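Local coordinates for botulinum neurotoxin type G (Clostridium botulinum, PDB 3MPP), which adheres to the host cell surface through its receptor-binding domain and so targets the toxin to cells into whose cytosol its protease light chain is translocated, at residues Y20-M24 with I50-Q54; S28-F32 with K41-S45; D181-K185 with I198-I203. The protein carries 4 engineered substitutions. All coordinates share one frame; numbering follows the deposited sequence. Where two conformers were deposited one is given.

Interaction 1: Y20-M24 with I50-Q54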
loop_
_atom_site.group_PDB
_atom_site.type_symbol
_atom_site.label_atom_id
_atom_site.label_comp_id
_atom_site.label_asym_id
_atom_site.label_seq_id
_atom_site.Cartn_x
_atom_site.Cartn_y
_atom_site.Cartn_z
ATOM N N TYR A 20 24.327 -6.143 -15.165
ATOM C CA TYR A 20 25.681 -5.825 -14.730
ATOM C C TYR A 20 26.277 -6.956 -13.898
ATOM O O TYR A 20 27.393 -6.847 -13.395
ATOM C CB TYR A 20 25.718 -4.498 -13.971
ATOM C CG TYR A 20 25.593 -3.291 -14.873
ATOM C CD1 TYR A 20 24.356 -2.883 -15.349
ATOM C CD2 TYR A 20 26.715 -2.567 -15.260
ATOM C CE1 TYR A 20 24.233 -1.785 -16.176
ATOM C CE2 TYR A 20 26.604 -1.465 -16.091
ATOM C CZ TYR A 20 25.359 -1.079 -16.546
ATOM O OH TYR A 20 25.237 0.017 -17.373
ATOM N N GLY A 21 25.517 -8.038 -13.754
ATOM C CA GLY A 21 26.030 -9.273 -13.190
ATOM C C GLY A 21 26.400 -9.252 -11.721
ATOM O O GLY A 21 27.268 -10.009 -11.280
ATOM N N ALA A 22 25.747 -8.393 -10.949
ATOM C CA ALA A 22 25.981 -8.385 -9.515
ATOM C C ALA A 22 25.719 -9.787 -8.975
ATOM O O ALA A 22 24.815 -10.481 -9.444
ATOM C CB ALA A 22 25.083 -7.362 -8.826
ATOM N N THR A 23 26.520 -10.212 -8.005
ATOM C CA THR A 23 26.342 -11.528 -7.402
ATOM C C THR A 23 25.638 -11.393 -6.050
ATOM O O THR A 23 25.997 -10.533 -5.251
ATOM C CB THR A 23 27.693 -12.241 -7.217
ATOM O OG1 THR A 23 28.489 -11.516 -6.274
ATOM C CG2 THR A 23 28.444 -12.327 -8.550
ATOM N N MET A 24 24.641 -12.239 -5.800
ATOM C CA MET A 24 23.818 -12.122 -4.597
ATOM C C MET A 24 24.093 -13.199 -3.550
ATOM O O MET A 24 24.083 -14.389 -3.851
ATOM C CB MET A 24 22.327 -12.172 -4.965
ATOM C CG MET A 24 21.919 -11.223 -6.078
ATOM S SD MET A 24 22.177 -9.512 -5.598
ATOM C CE MET A 24 22.321 -8.739 -7.206
ATOM N N ILE A 50 20.912 -9.829 2.895
ATOM C CA ILE A 50 21.243 -9.984 1.488
ATOM C C ILE A 50 22.409 -9.070 1.218
ATOM O O ILE A 50 22.405 -7.910 1.642
ATOM C CB ILE A 50 20.098 -9.526 0.577
ATOM C CG1 ILE A 50 18.844 -10.374 0.810
ATOM C CG2 ILE A 50 20.523 -9.570 -0.901
ATOM C CD1 ILE A 50 17.631 -9.860 0.064
ATOM N N THR A 51 23.419 -9.590 0.534
ATOM C CA THR A 51 24.512 -8.755 0.069
ATOM C C THR A 51 24.515 -8.766 -1.456
ATOM O O THR A 51 24.492 -9.827 -2.083
ATOM C CB THR A 51 25.878 -9.234 0.608
ATOM O OG1 THR A 51 25.912 -9.091 2.034
ATOM C CG2 THR A 51 27.004 -8.410 0.013
ATOM N N ALA A 52 24.494 -7.582 -2.051
ATOM C CA ALA A 52 24.708 -7.467 -3.487
ATOM C C ALA A 52 26.191 -7.224 -3.718
ATOM O O ALA A 52 26.722 -6.181 -3.335
ATOM C CB ALA A 52 23.881 -6.338 -4.067
ATOM N N HIS A 53 26.866 -8.209 -4.300
ATOM C CA HIS A 53 28.283 -8.078 -4.626
ATOM C C HIS A 53 28.416 -7.590 -6.062
ATOM O O HIS A 53 28.095 -8.315 -7.006
ATOM C CB HIS A 53 29.022 -9.409 -4.456
ATOM C CG HIS A 53 29.148 -9.865 -3.034
ATOM N ND1 HIS A 53 30.215 -9.521 -2.231
ATOM C CD2 HIS A 53 28.350 -10.658 -2.278
ATOM C CE1 HIS A 53 30.066 -10.073 -1.040
ATOM N NE2 HIS A 53 28.943 -10.769 -1.043
ATOM N N GLN A 54 28.887 -6.358 -6.218
ATOM C CA GLN A 54 28.927 -5.702 -7.520
ATOM C C GLN A 54 30.351 -5.590 -8.051
ATOM O O GLN A 54 31.054 -4.623 -7.760
ATOM C CB GLN A 54 28.286 -4.318 -7.418
ATOM C CG GLN A 54 28.253 -3.526 -8.710
ATOM C CD GLN A 54 27.451 -2.244 -8.574
ATOM O OE1 GLN A 54 27.504 -1.367 -9.436
ATOM N NE2 GLN A 54 26.701 -2.129 -7.482
#
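The imidazole of His53 meets Thr23 at its edge, where the carbonyl oxygen of Thr23 lies in the ring plane, with Thr23 O 3.8 Å from His53 CD2. One face of the same ring is occupied by the CG2 methyl of Thr51, two residues back on its own strand, at 3.2 Å above the plane and displaced toward the rim. That same Thr23 oxygen accepts the backbone N-H of His53 (His53 N to Thr23 O, 2.7 Å). The bond is returned by Thr23 N to His53 O, also 2.7 Å, with an N-H...O angle of 162°. Thr23 and His53 thus form an antiparallel hydrogen-bonded pair, which adds strand 23-26 as an outermost strand to a sheet of the N-terminal receptor-binding subdomain, a member of the concanavalin-like clan. Met24 and Ala52, the adjoining non-hydrogen-bonded pair, place their side chains on the sheet face opposite Thr23 and His53. Bent at chi2 (-63°), the methionine chain brings SD to 3.9 Å from Ala52 CB, and Leu5 and Leu7 of strand 3-10 also pack against Met24. Beyond the strand, Ala22 CA makes a C-H...O contact with His53 O at 3.3 Å.

Interaction 2: S28-F32 with K41-S45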
loop_
_atom_site.group_PDB
_atom_site.type_symbol
_atom_site.label_atom_id
_atom_site.label_comp_id
_atom_site.label_asym_id
_atom_site.label_seq_id
_atom_site.Cartn_x
_atom_site.Cartn_y
_atom_site.Cartn_z
ATOM N N SER A 28 19.844 -17.266 5.529
ATOM C CA SER A 28 18.789 -18.262 5.664
ATOM C C SER A 28 17.506 -17.720 6.309
ATOM O O SER A 28 16.485 -18.406 6.305
ATOM C CB SER A 28 19.301 -19.443 6.485
ATOM O OG SER A 28 19.681 -19.026 7.784
ATOM N N ASP A 29 17.562 -16.507 6.864
ATOM C CA ASP A 29 16.411 -15.931 7.572
ATOM C C ASP A 29 15.751 -14.795 6.778
ATOM O O ASP A 29 15.191 -13.861 7.358
ATOM C CB ASP A 29 16.815 -15.458 8.983
ATOM C CG ASP A 29 15.610 -15.084 9.862
ATOM O OD1 ASP A 29 14.565 -15.770 9.804
ATOM O OD2 ASP A 29 15.723 -14.098 10.623
ATOM N N VAL A 30 15.810 -14.882 5.451
ATOM C CA VAL A 30 15.098 -13.942 4.587
ATOM C C VAL A 30 13.868 -14.626 3.991
ATOM O O VAL A 30 13.930 -15.775 3.571
ATOM C CB VAL A 30 15.983 -13.406 3.438
ATOM C CG1 VAL A 30 15.180 -12.466 2.539
ATOM C CG2 VAL A 30 17.220 -12.689 3.989
ATOM N N ILE A 31 12.741 -13.924 3.979
ATOM C CA ILE A 31 11.528 -14.455 3.371
ATOM C C ILE A 31 11.284 -13.776 2.025
ATOM O O ILE A 31 11.420 -12.562 1.879
ATOM C CB ILE A 31 10.291 -14.278 4.286
ATOM C CG1 ILE A 31 10.393 -15.180 5.516
ATOM C CG2 ILE A 31 9.010 -14.634 3.536
ATOM C CD1 ILE A 31 11.404 -14.729 6.527
ATOM N N PHE A 32 10.928 -14.573 1.035
ATOM C CA PHE A 32 10.677 -14.057 -0.295
ATOM C C PHE A 32 9.259 -14.417 -0.687
ATOM O O PHE A 32 8.695 -15.386 -0.188
ATOM C CB PHE A 32 11.622 -14.694 -1.317
ATOM C CG PHE A 32 13.062 -14.273 -1.179
ATOM C CD1 PHE A 32 13.503 -13.087 -1.733
ATOM C CD2 PHE A 32 13.977 -15.087 -0.523
ATOM C CE1 PHE A 32 14.824 -12.700 -1.621
ATOM C CE2 PHE A 32 15.306 -14.717 -0.413
ATOM C CZ PHE A 32 15.732 -13.520 -0.960
ATOM N N LYS A 41 11.527 -9.884 2.776
ATOM C CA LYS A 41 11.329 -9.454 4.148
ATOM C C LYS A 41 12.619 -9.658 4.947
ATOM O O LYS A 41 13.150 -10.768 5.022
ATOM C CB LYS A 41 10.198 -10.280 4.766
ATOM C CG LYS A 41 9.772 -9.891 6.182
ATOM C CD LYS A 41 8.710 -10.918 6.638
ATOM C CE LYS A 41 8.192 -10.706 8.035
ATOM N NZ LYS A 41 7.178 -11.768 8.346
ATOM N N LEU A 42 13.112 -8.579 5.537
ATOM C CA LEU A 42 14.229 -8.640 6.482
ATOM C C LEU A 42 13.699 -8.715 7.906
ATOM O O LEU A 42 12.942 -7.845 8.335
ATOM C CB LEU A 42 15.110 -7.400 6.337
ATOM C CG LEU A 42 15.706 -7.121 4.952
ATOM C CD1 LEU A 42 16.462 -5.808 4.941
ATOM C CD2 LEU A 42 16.618 -8.273 4.531
ATOM N N ASN A 43 14.103 -9.760 8.624
ATOM C CA ASN A 43 13.796 -9.934 10.042
ATOM C C ASN A 43 14.972 -9.427 10.869
ATOM O O ASN A 43 16.016 -9.071 10.314
ATOM C CB ASN A 43 13.549 -11.420 10.353
ATOM C CG ASN A 43 12.380 -12.008 9.557
ATOM O OD1 ASN A 43 12.508 -13.045 8.893
ATOM N ND2 ASN A 43 11.243 -11.346 9.619
ATOM N N ASN A 44 14.817 -9.396 12.192
ATOM C CA ASN A 44 15.864 -8.845 13.037
ATOM C C ASN A 44 16.846 -9.917 13.491
ATOM O O ASN A 44 16.833 -10.333 14.645
ATOM C CB ASN A 44 15.292 -8.108 14.253
ATOM C CG ASN A 44 16.343 -7.237 14.937
ATOM O OD1 ASN A 44 17.494 -7.184 14.495
ATOM N ND2 ASN A 44 15.957 -6.556 16.008
ATOM N N SER A 45 17.687 -10.357 12.565
ATOM C CA SER A 45 18.678 -11.389 12.840
ATOM C C SER A 45 19.855 -11.242 11.881
ATOM O O SER A 45 19.685 -10.787 10.743
ATOM C CB SER A 45 18.048 -12.781 12.689
ATOM O OG SER A 45 19.018 -13.768 12.372
#
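Lys41 N donates to Ile31 O at 2.8 Å, the firmer of two backbone bonds between these strands, with an N-H...O angle of 156°. Its counterpart, Ile31 N to Lys41 O, is weak at 3.3 Å though nearly straight. Together they make Ile31 and Lys41 an antiparallel hydrogen-bonded pair in the beta hairpin of strands 30-33 and 39-43, within the N-terminal receptor-binding subdomain. On the face shared by these two residues, Ile31 CB and Lys41 CB lie 4.0 Å apart. The lysine then leaves its partner: CG anti to the backbone N (chi1 -175°) and a fully extended chain carry NZ to a salt bridge with Glu427, while Phe195 offers a cation-pi contact. On the other face, Val30 CG2 approaches Leu42 CD2 only at 4.5 Å. Val30 also touches the neighbouring backbone, its CG1 lying 3.6 Å from Lys41 O. Toward the open end of the hairpin the Asp29 and Asn43 side chains cross at about a right angle, with the carboxylate oxygen Asp29 OD2 3.5 Å from Asn43 CB. Ser48 OG hydrogen-bonds both Asp29 O and Asn43 N, bridging the strands where direct pairing fades. Cohesion here therefore passes from backbone bonds at Ile31 and Lys41 to a hydroxyl-mediated link, while the lysine charge is used on the C-terminal subdomain.

Interaction 3: D181-K185 with I198-I203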
loop_
_atom_site.group_PDB
_atom_site.type_symbol
_atom_site.label_atom_id
_atom_site.label_comp_id
_atom_site.label_asym_id
_atom_site.label_seq_id
_atom_site.Cartn_x
_atom_site.Cartn_y
_atom_site.Cartn_z
ATOM N N ASP A 181 29.942 -3.601 -2.095
ATOM C CA ASP A 181 28.842 -4.344 -1.491
ATOM C C ASP A 181 27.696 -3.450 -1.046
ATOM O O ASP A 181 27.911 -2.374 -0.478
ATOM C CB ASP A 181 29.338 -5.148 -0.290
ATOM C CG ASP A 181 30.151 -6.356 -0.695
ATOM O OD1 ASP A 181 30.161 -6.686 -1.899
ATOM O OD2 ASP A 181 30.776 -6.974 0.191
ATOM N N ILE A 182 26.475 -3.900 -1.312
ATOM C CA ILE A 182 25.308 -3.294 -0.696
ATOM C C ILE A 182 24.694 -4.324 0.235
ATOM O O ILE A 182 24.306 -5.410 -0.200
ATOM C CB ILE A 182 24.274 -2.838 -1.735
ATOM C CG1 ILE A 182 24.888 -1.757 -2.633
ATOM C CG2 ILE A 182 22.993 -2.339 -1.030
ATOM C CD1 ILE A 182 24.014 -1.326 -3.785
ATOM N N ASP A 183 24.627 -3.991 1.522
ATOM C CA ASP A 183 24.068 -4.903 2.511
ATOM C C ASP A 183 22.639 -4.534 2.865
ATOM O O ASP A 183 22.365 -3.415 3.304
ATOM C CB ASP A 183 24.892 -4.904 3.790
ATOM C CG ASP A 183 26.189 -5.678 3.654
ATOM O OD1 ASP A 183 26.438 -6.260 2.574
ATOM O OD2 ASP A 183 26.959 -5.699 4.637
ATOM N N PHE A 184 21.743 -5.499 2.693
ATOM C CA PHE A 184 20.359 -5.366 3.135
ATOM C C PHE A 184 20.236 -6.145 4.427
ATOM O O PHE A 184 20.368 -7.381 4.437
ATOM C CB PHE A 184 19.415 -5.913 2.075
ATOM C CG PHE A 184 19.505 -5.191 0.764
ATOM C CD1 PHE A 184 18.533 -4.277 0.394
ATOM C CD2 PHE A 184 20.570 -5.415 -0.093
ATOM C CE1 PHE A 184 18.614 -3.605 -0.817
ATOM C CE2 PHE A 184 20.661 -4.745 -1.312
ATOM C CZ PHE A 184 19.682 -3.838 -1.669
ATOM N N LYS A 185 20.017 -5.420 5.522
ATOM C CA LYS A 185 20.106 -6.012 6.850
ATOM C C LYS A 185 19.745 -4.981 7.910
ATOM O O LYS A 185 20.096 -3.820 7.779
ATOM C CB LYS A 185 21.549 -6.487 7.075
ATOM C CG LYS A 185 21.807 -7.194 8.372
ATOM C CD LYS A 185 23.300 -7.491 8.513
ATOM C CE LYS A 185 23.579 -8.432 9.675
ATOM N NZ LYS A 185 24.964 -8.979 9.613
ATOM N N ILE A 198 10.763 -5.086 1.429
ATOM C CA ILE A 198 11.348 -4.289 0.352
ATOM C C ILE A 198 11.016 -4.916 -1.008
ATOM O O ILE A 198 10.959 -6.139 -1.131
ATOM C CB ILE A 198 12.884 -4.198 0.513
ATOM C CG1 ILE A 198 13.236 -3.346 1.737
ATOM C CG2 ILE A 198 13.529 -3.623 -0.751
ATOM C CD1 ILE A 198 14.654 -3.520 2.213
ATOM N N LYS A 199 10.790 -4.081 -2.019
ATOM C CA LYS A 199 10.588 -4.565 -3.374
ATOM C C LYS A 199 11.128 -3.536 -4.356
ATOM O O LYS A 199 11.339 -2.380 -3.998
ATOM C CB LYS A 199 9.096 -4.822 -3.657
ATOM C CG LYS A 199 8.251 -3.558 -3.798
ATOM C CD LYS A 199 6.817 -3.901 -4.233
ATOM C CE LYS A 199 5.878 -2.710 -4.110
ATOM N NZ LYS A 199 4.544 -2.964 -4.771
ATOM N N ASP A 200 11.356 -3.978 -5.588
ATOM C CA ASP A 200 11.788 -3.103 -6.673
ATOM C C ASP A 200 13.010 -2.275 -6.317
ATOM O O ASP A 200 13.015 -1.069 -6.548
ATOM C CB ASP A 200 10.647 -2.161 -7.079
ATOM C CG ASP A 200 9.452 -2.897 -7.645
ATOM O OD1 ASP A 200 9.635 -3.992 -8.216
ATOM O OD2 ASP A 200 8.325 -2.373 -7.525
ATOM N N PHE A 201 14.046 -2.898 -5.759
ATOM C CA PHE A 201 15.247 -2.131 -5.458
ATOM C C PHE A 201 16.072 -1.892 -6.724
ATOM O O PHE A 201 16.385 -2.831 -7.461
ATOM C CB PHE A 201 16.110 -2.779 -4.374
ATOM C CG PHE A 201 17.320 -1.958 -4.015
ATOM C CD1 PHE A 201 17.272 -1.049 -2.973
ATOM C CD2 PHE A 201 18.495 -2.068 -4.749
ATOM C CE1 PHE A 201 18.380 -0.277 -2.658
ATOM C CE2 PHE A 201 19.599 -1.301 -4.435
ATOM C CZ PHE A 201 19.544 -0.407 -3.391
ATOM N N ASN A 202 16.409 -0.625 -6.958
ATOM C CA ASN A 202 17.146 -0.200 -8.142
ATOM C C ASN A 202 18.183 0.849 -7.802
ATOM O O ASN A 202 17.924 1.744 -7.001
ATOM C CB ASN A 202 16.200 0.421 -9.174
ATOM C CG ASN A 202 15.286 -0.588 -9.815
ATOM O OD1 ASN A 202 14.116 -0.707 -9.443
ATOM N ND2 ASN A 202 15.804 -1.310 -10.802
ATOM N N ILE A 203 19.345 0.748 -8.446
ATOM C CA ILE A 203 20.371 1.774 -8.377
ATOM C C ILE A 203 20.529 2.411 -9.749
ATOM O O ILE A 203 20.567 1.705 -10.755
ATOM C CB ILE A 203 21.735 1.164 -8.042
ATOM C CG1 ILE A 203 21.655 0.320 -6.772
ATOM C CG2 ILE A 203 22.782 2.261 -7.914
ATOM C CD1 ILE A 203 21.953 1.096 -5.524
#
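Phe184 drives the edge of its ring into the face of Phe201, a T-shaped stack with centroids 4.8 Å apart and planes at 86°. Phe184 CZ stands 3.6 Å above the Phe201 plane, over its centre; the closest atoms are Phe184 CE1 and Phe201 CD1, 3.6 Å apart. The two aromatic rings are brought together by different chi1 settings: in Phe201 the ring is anti to the backbone N (-177°), in Phe184 it is anti to the carbonyl carbon (-61°). Beside the stack, Ile182 and Ile203 meet tip to tip, their CD1 methyls 3.6 Å apart. The fit is slacker at the other end, where Ile198 CD1 lies 4.4 Å from Phe184 CD1, near the plane of that ring. All five side chains are buried; Leu5, Ile69 and Ile94 pack around the tight end, Phe40 and Leu42 around Ile198. Outside this core, on partly exposed ground, Asp183 hydrogen-bonds Thr51 and Lys199 makes cation-pi contacts with Trp72 and Trp143. The strand axes stay 11.4 Å apart, with no hydrogen bond between them. Such side-chain meshing of two separate sheets forms the core of a beta sandwich, as in the lectin-like jelly roll of the N-terminal receptor-binding subdomain.

From the N terminus, residues 20-24 come first, and interaction 1 closes a loop back to them at 50-54. Interaction 2, the hairpin contact of 28-32 with 41-45, is nested inside that loop. Interaction 3 follows in series, opening only at 181-185 and closing at 198-203. Strand 50-53 lies next to strand 181-187 in one sheet, with Ile50 and Ala52 paired to Phe184 and Ile182, whereas strand 39-43 neighbours strand 195-204 in the other. Interactions 1 and 2 thus each build up one sheet, and interaction 3 joins the sheets across the core. Ile50 touches Val30 and Phe32, while Leu42 reaches Phe184 and Ile198, connecting all three contacts.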